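Local coordinates for extracellular serine protease (Aeromonas sobria, PDB 3WQB), which cleaves peptide bonds after paired basic residues, one of them lysine, as a secreted calcium-binding serine protease and probable virulence factor, at residues 76-90 / 114-128. The protein carries 1 engineered substitution. Residues are numbered along the deposited sequence; the frame is centred on the assembly and turned at random.
Sequences VVDDGLAIAHPDLAD and AHGTSVSGIIAAVDN. With CA (calcium ion), chain C.
OD1 of D78 accepts two N-H groups, ND1 of H115 at 2.7 Å and, on its anti side, the backbone N of D79. This is the Asp-His pair of the subtilisin fold, predicted to belong to the charge relay system, with the aspartate just beyond strand 73-77 and the histidine in the first turn of helix 115-124. ND1 lies on the syn side of OD1, which stays in the ring plane, and the bond is nearly straight (167°). With CG of H115 anti to its backbone N (chi1 -170°), the ring swings out from the helix start to meet the carboxylate; A336, engineered at the predicted nucleophile position, lies beside the H115 ring. D79 grips the same helix start: its OD2 accepts the N-H of H115, while N of G116 reaches OD1 from above the carboxylate plane at 2.7 Å. Lacking a side chain, G116 brings its CA to 3.2 Å from O of G80, where a CB would collide with that oxygen. Farther along, OG1 of T117 accepts the N-H of A82, and CD1 of L81 rests against OG of S120. CG1 of V76 packs on CG1 of V119, its CG2 on CD1 of I123. Beyond the helix, N of V126 bonds to O of D87. Calcium is held by both D87 carboxylate oxygens, O of V126 and OD1 of N128, with N29, I130 and T132 completing the site. The D87 carboxylate and N128 amide are nearly coplanar, and ND2 of N128 donates to OD1 of D87 at 2.9 Å.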
# COMPACT_ATOMS: atom_id res chain seq x y z
N VAL A 76 -4.68 -6.41 -12.42
CA VAL A 76 -5.29 -6.47 -11.10
C VAL A 76 -4.75 -7.69 -10.38
O VAL A 76 -5.11 -8.83 -10.70
CB VAL A 76 -6.82 -6.47 -11.20
CG1 VAL A 76 -7.46 -6.59 -9.84
CG2 VAL A 76 -7.29 -5.19 -11.87
N VAL A 77 -3.83 -7.45 -9.45
CA VAL A 77 -3.17 -8.51 -8.69
C VAL A 77 -3.94 -8.60 -7.37
O VAL A 77 -3.81 -7.76 -6.49
CB VAL A 77 -1.67 -8.20 -8.50
CG1 VAL A 77 -0.96 -9.35 -7.79
CG2 VAL A 77 -1.01 -7.91 -9.86
N ASP A 78 -4.79 -9.61 -7.26
CA ASP A 78 -5.80 -9.60 -6.20
C ASP A 78 -6.31 -11.02 -5.93
O ASP A 78 -5.57 -11.97 -6.12
CB ASP A 78 -6.92 -8.62 -6.60
CG ASP A 78 -7.58 -7.97 -5.40
OD1 ASP A 78 -8.34 -8.66 -4.69
OD2 ASP A 78 -7.38 -6.75 -5.19
N ASP A 79 -7.55 -11.17 -5.46
CA ASP A 79 -8.06 -12.49 -5.08
C ASP A 79 -8.67 -13.27 -6.24
O ASP A 79 -9.05 -14.42 -6.08
CB ASP A 79 -9.04 -12.37 -3.91
CG ASP A 79 -10.37 -11.74 -4.30
OD1 ASP A 79 -10.56 -11.37 -5.48
OD2 ASP A 79 -11.26 -11.66 -3.42
N GLY A 80 -8.74 -12.64 -7.41
CA GLY A 80 -9.50 -13.21 -8.52
C GLY A 80 -10.10 -12.13 -9.40
O GLY A 80 -10.01 -10.94 -9.09
N LEU A 81 -10.69 -12.56 -10.51
CA LEU A 81 -11.41 -11.67 -11.40
C LEU A 81 -12.38 -12.52 -12.20
O LEU A 81 -11.95 -13.44 -12.91
CB LEU A 81 -10.44 -10.94 -12.35
CG LEU A 81 -11.03 -10.11 -13.50
CD1 LEU A 81 -12.12 -9.14 -13.06
CD2 LEU A 81 -9.92 -9.38 -14.26
N ALA A 82 -13.67 -12.22 -12.08
CA ALA A 82 -14.69 -12.94 -12.84
C ALA A 82 -14.70 -12.39 -14.27
O ALA A 82 -15.46 -11.48 -14.61
CB ALA A 82 -16.04 -12.79 -12.19
N ILE A 83 -13.83 -12.95 -15.10
CA ILE A 83 -13.57 -12.43 -16.45
C ILE A 83 -14.76 -12.51 -17.40
O ILE A 83 -14.77 -11.80 -18.42
CB ILE A 83 -12.32 -13.08 -17.10
CG1 ILE A 83 -12.43 -14.61 -17.13
CG2 ILE A 83 -11.05 -12.60 -16.39
CD1 ILE A 83 -11.49 -15.26 -18.14
N ALA A 84 -15.75 -13.33 -17.09
CA ALA A 84 -16.96 -13.41 -17.91
C ALA A 84 -18.10 -12.49 -17.43
O ALA A 84 -19.19 -12.51 -18.02
CB ALA A 84 -17.43 -14.85 -18.02
N HIS A 85 -17.87 -11.69 -16.39
CA HIS A 85 -18.86 -10.71 -15.95
C HIS A 85 -19.32 -9.87 -17.13
O HIS A 85 -18.49 -9.39 -17.91
CB HIS A 85 -18.25 -9.77 -14.91
CG HIS A 85 -19.27 -8.99 -14.13
ND1 HIS A 85 -20.01 -7.97 -14.69
CD2 HIS A 85 -19.70 -9.12 -12.86
CE1 HIS A 85 -20.83 -7.48 -13.78
NE2 HIS A 85 -20.66 -8.16 -12.66
N PRO A 86 -20.65 -9.68 -17.27
CA PRO A 86 -21.15 -8.96 -18.45
C PRO A 86 -20.68 -7.51 -18.53
O PRO A 86 -20.63 -6.93 -19.63
CB PRO A 86 -22.68 -9.03 -18.30
CG PRO A 86 -22.93 -9.40 -16.88
CD PRO A 86 -21.74 -10.21 -16.43
N ASP A 87 -20.30 -6.93 -17.39
CA ASP A 87 -19.84 -5.54 -17.37
C ASP A 87 -18.32 -5.43 -17.27
O ASP A 87 -17.81 -4.34 -17.05
CB ASP A 87 -20.54 -4.74 -16.26
CG ASP A 87 -20.90 -3.32 -16.70
OD1 ASP A 87 -20.93 -3.05 -17.93
OD2 ASP A 87 -21.16 -2.47 -15.82
N LEU A 88 -17.62 -6.55 -17.46
CA LEU A 88 -16.15 -6.57 -17.49
C LEU A 88 -15.55 -7.23 -18.73
O LEU A 88 -14.47 -6.84 -19.18
CB LEU A 88 -15.56 -7.25 -16.24
CG LEU A 88 -15.86 -6.58 -14.90
CD1 LEU A 88 -15.44 -7.48 -13.75
CD2 LEU A 88 -15.18 -5.21 -14.79
N ALA A 89 -16.25 -8.23 -19.26
CA ALA A 89 -15.69 -9.12 -20.28
C ALA A 89 -15.10 -8.40 -21.48
O ALA A 89 -14.01 -8.75 -21.94
CB ALA A 89 -16.74 -10.13 -20.73
N ASP A 90 -15.80 -7.38 -21.97
CA ASP A 90 -15.32 -6.64 -23.15
C ASP A 90 -13.97 -5.97 -22.92
O ASP A 90 -13.25 -5.68 -23.88
CB ASP A 90 -16.33 -5.57 -23.59
CG ASP A 90 -17.58 -6.14 -24.22
OD1 ASP A 90 -17.61 -7.35 -24.53
OD2 ASP A 90 -18.54 -5.36 -24.40
N ALA A 114 -14.76 -11.78 -3.72
CA ALA A 114 -15.32 -10.79 -4.65
C ALA A 114 -14.46 -9.55 -4.78
O ALA A 114 -14.80 -8.60 -5.48
CB ALA A 114 -16.73 -10.39 -4.19
N HIS A 115 -13.34 -9.55 -4.07
CA HIS A 115 -12.54 -8.35 -3.89
C HIS A 115 -11.93 -7.87 -5.21
O HIS A 115 -12.06 -6.69 -5.58
CB HIS A 115 -11.49 -8.69 -2.83
CG HIS A 115 -10.71 -7.53 -2.32
ND1 HIS A 115 -9.49 -7.16 -2.83
CD2 HIS A 115 -10.96 -6.69 -1.28
CE1 HIS A 115 -9.02 -6.14 -2.14
NE2 HIS A 115 -9.88 -5.84 -1.18
N GLY A 116 -11.30 -8.78 -5.94
CA GLY A 116 -10.62 -8.44 -7.18
C GLY A 116 -11.58 -8.01 -8.27
O GLY A 116 -11.27 -7.13 -9.09
N THR A 117 -12.75 -8.64 -8.31
CA THR A 117 -13.79 -8.30 -9.27
C THR A 117 -14.36 -6.91 -8.97
O THR A 117 -14.59 -6.11 -9.88
CB THR A 117 -14.86 -9.40 -9.30
OG1 THR A 117 -14.24 -10.63 -9.69
CG2 THR A 117 -15.99 -9.07 -10.27
N SER A 118 -14.54 -6.62 -7.69
CA SER A 118 -14.99 -5.29 -7.27
C SER A 118 -13.96 -4.20 -7.61
O SER A 118 -14.32 -3.15 -8.12
CB SER A 118 -15.32 -5.29 -5.77
OG SER A 118 -16.40 -6.16 -5.47
N VAL A 119 -12.70 -4.48 -7.31
CA VAL A 119 -11.58 -3.61 -7.71
C VAL A 119 -11.61 -3.33 -9.21
O VAL A 119 -11.52 -2.17 -9.65
CB VAL A 119 -10.23 -4.26 -7.29
CG1 VAL A 119 -9.03 -3.60 -7.97
CG2 VAL A 119 -10.06 -4.21 -5.78
N SER A 120 -11.73 -4.40 -10.00
CA SER A 120 -11.69 -4.30 -11.45
C SER A 120 -12.77 -3.39 -12.02
O SER A 120 -12.51 -2.60 -12.93
CB SER A 120 -11.75 -5.68 -12.10
OG SER A 120 -10.60 -6.42 -11.73
N GLY A 121 -13.98 -3.47 -11.46
CA GLY A 121 -15.09 -2.64 -11.91
C GLY A 121 -14.89 -1.16 -11.65
O GLY A 121 -15.29 -0.32 -12.45
N ILE A 122 -14.29 -0.83 -10.50
CA ILE A 122 -13.97 0.56 -10.21
C ILE A 122 -13.07 1.12 -11.32
O ILE A 122 -13.27 2.25 -11.79
CB ILE A 122 -13.32 0.69 -8.82
CG1 ILE A 122 -14.36 0.39 -7.74
CG2 ILE A 122 -12.69 2.08 -8.63
CD1 ILE A 122 -13.74 0.12 -6.37
N ILE A 123 -12.10 0.33 -11.75
CA ILE A 123 -11.20 0.76 -12.81
C ILE A 123 -11.87 0.84 -14.17
O ILE A 123 -11.78 1.86 -14.85
CB ILE A 123 -9.97 -0.15 -12.94
CG1 ILE A 123 -9.25 -0.30 -11.60
CG2 ILE A 123 -9.00 0.39 -13.99
CD1 ILE A 123 -8.11 -1.28 -11.62
N ALA A 124 -12.55 -0.24 -14.56
CA ALA A 124 -12.85 -0.44 -15.98
C ALA A 124 -14.16 -1.17 -16.27
O ALA A 124 -14.26 -1.88 -17.27
CB ALA A 124 -11.67 -1.14 -16.66
N ALA A 125 -15.18 -0.98 -15.44
CA ALA A 125 -16.51 -1.47 -15.83
C ALA A 125 -16.86 -0.87 -17.19
O ALA A 125 -16.61 0.31 -17.46
CB ALA A 125 -17.56 -1.14 -14.78
N VAL A 126 -17.45 -1.70 -18.04
CA VAL A 126 -17.70 -1.32 -19.43
C VAL A 126 -18.75 -0.21 -19.52
O VAL A 126 -19.73 -0.18 -18.77
CB VAL A 126 -18.12 -2.57 -20.26
CG1 VAL A 126 -18.47 -2.21 -21.70
CG2 VAL A 126 -17.00 -3.59 -20.23
N ASP A 127 -18.51 0.74 -20.42
CA ASP A 127 -19.46 1.81 -20.69
C ASP A 127 -20.51 1.31 -21.69
O ASP A 127 -20.24 1.20 -22.89
CB ASP A 127 -18.73 3.02 -21.24
CG ASP A 127 -19.60 4.25 -21.33
OD1 ASP A 127 -20.65 4.30 -20.65
OD2 ASP A 127 -19.22 5.19 -22.06
N ASN A 128 -21.68 0.98 -21.17
CA ASN A 128 -22.73 0.36 -21.98
C ASN A 128 -24.10 0.70 -21.36
O ASN A 128 -24.27 1.80 -20.81
CB ASN A 128 -22.49 -1.15 -22.10
CG ASN A 128 -22.29 -1.82 -20.75
OD1 ASN A 128 -22.64 -1.25 -19.71
ND2 ASN A 128 -21.73 -3.02 -20.75
CA CA C . -21.63 -0.75 -17.60
O HOH W 1 -12.90 -11.38 -7.26
O HOH W 2 -20.95 -4.45 -23.16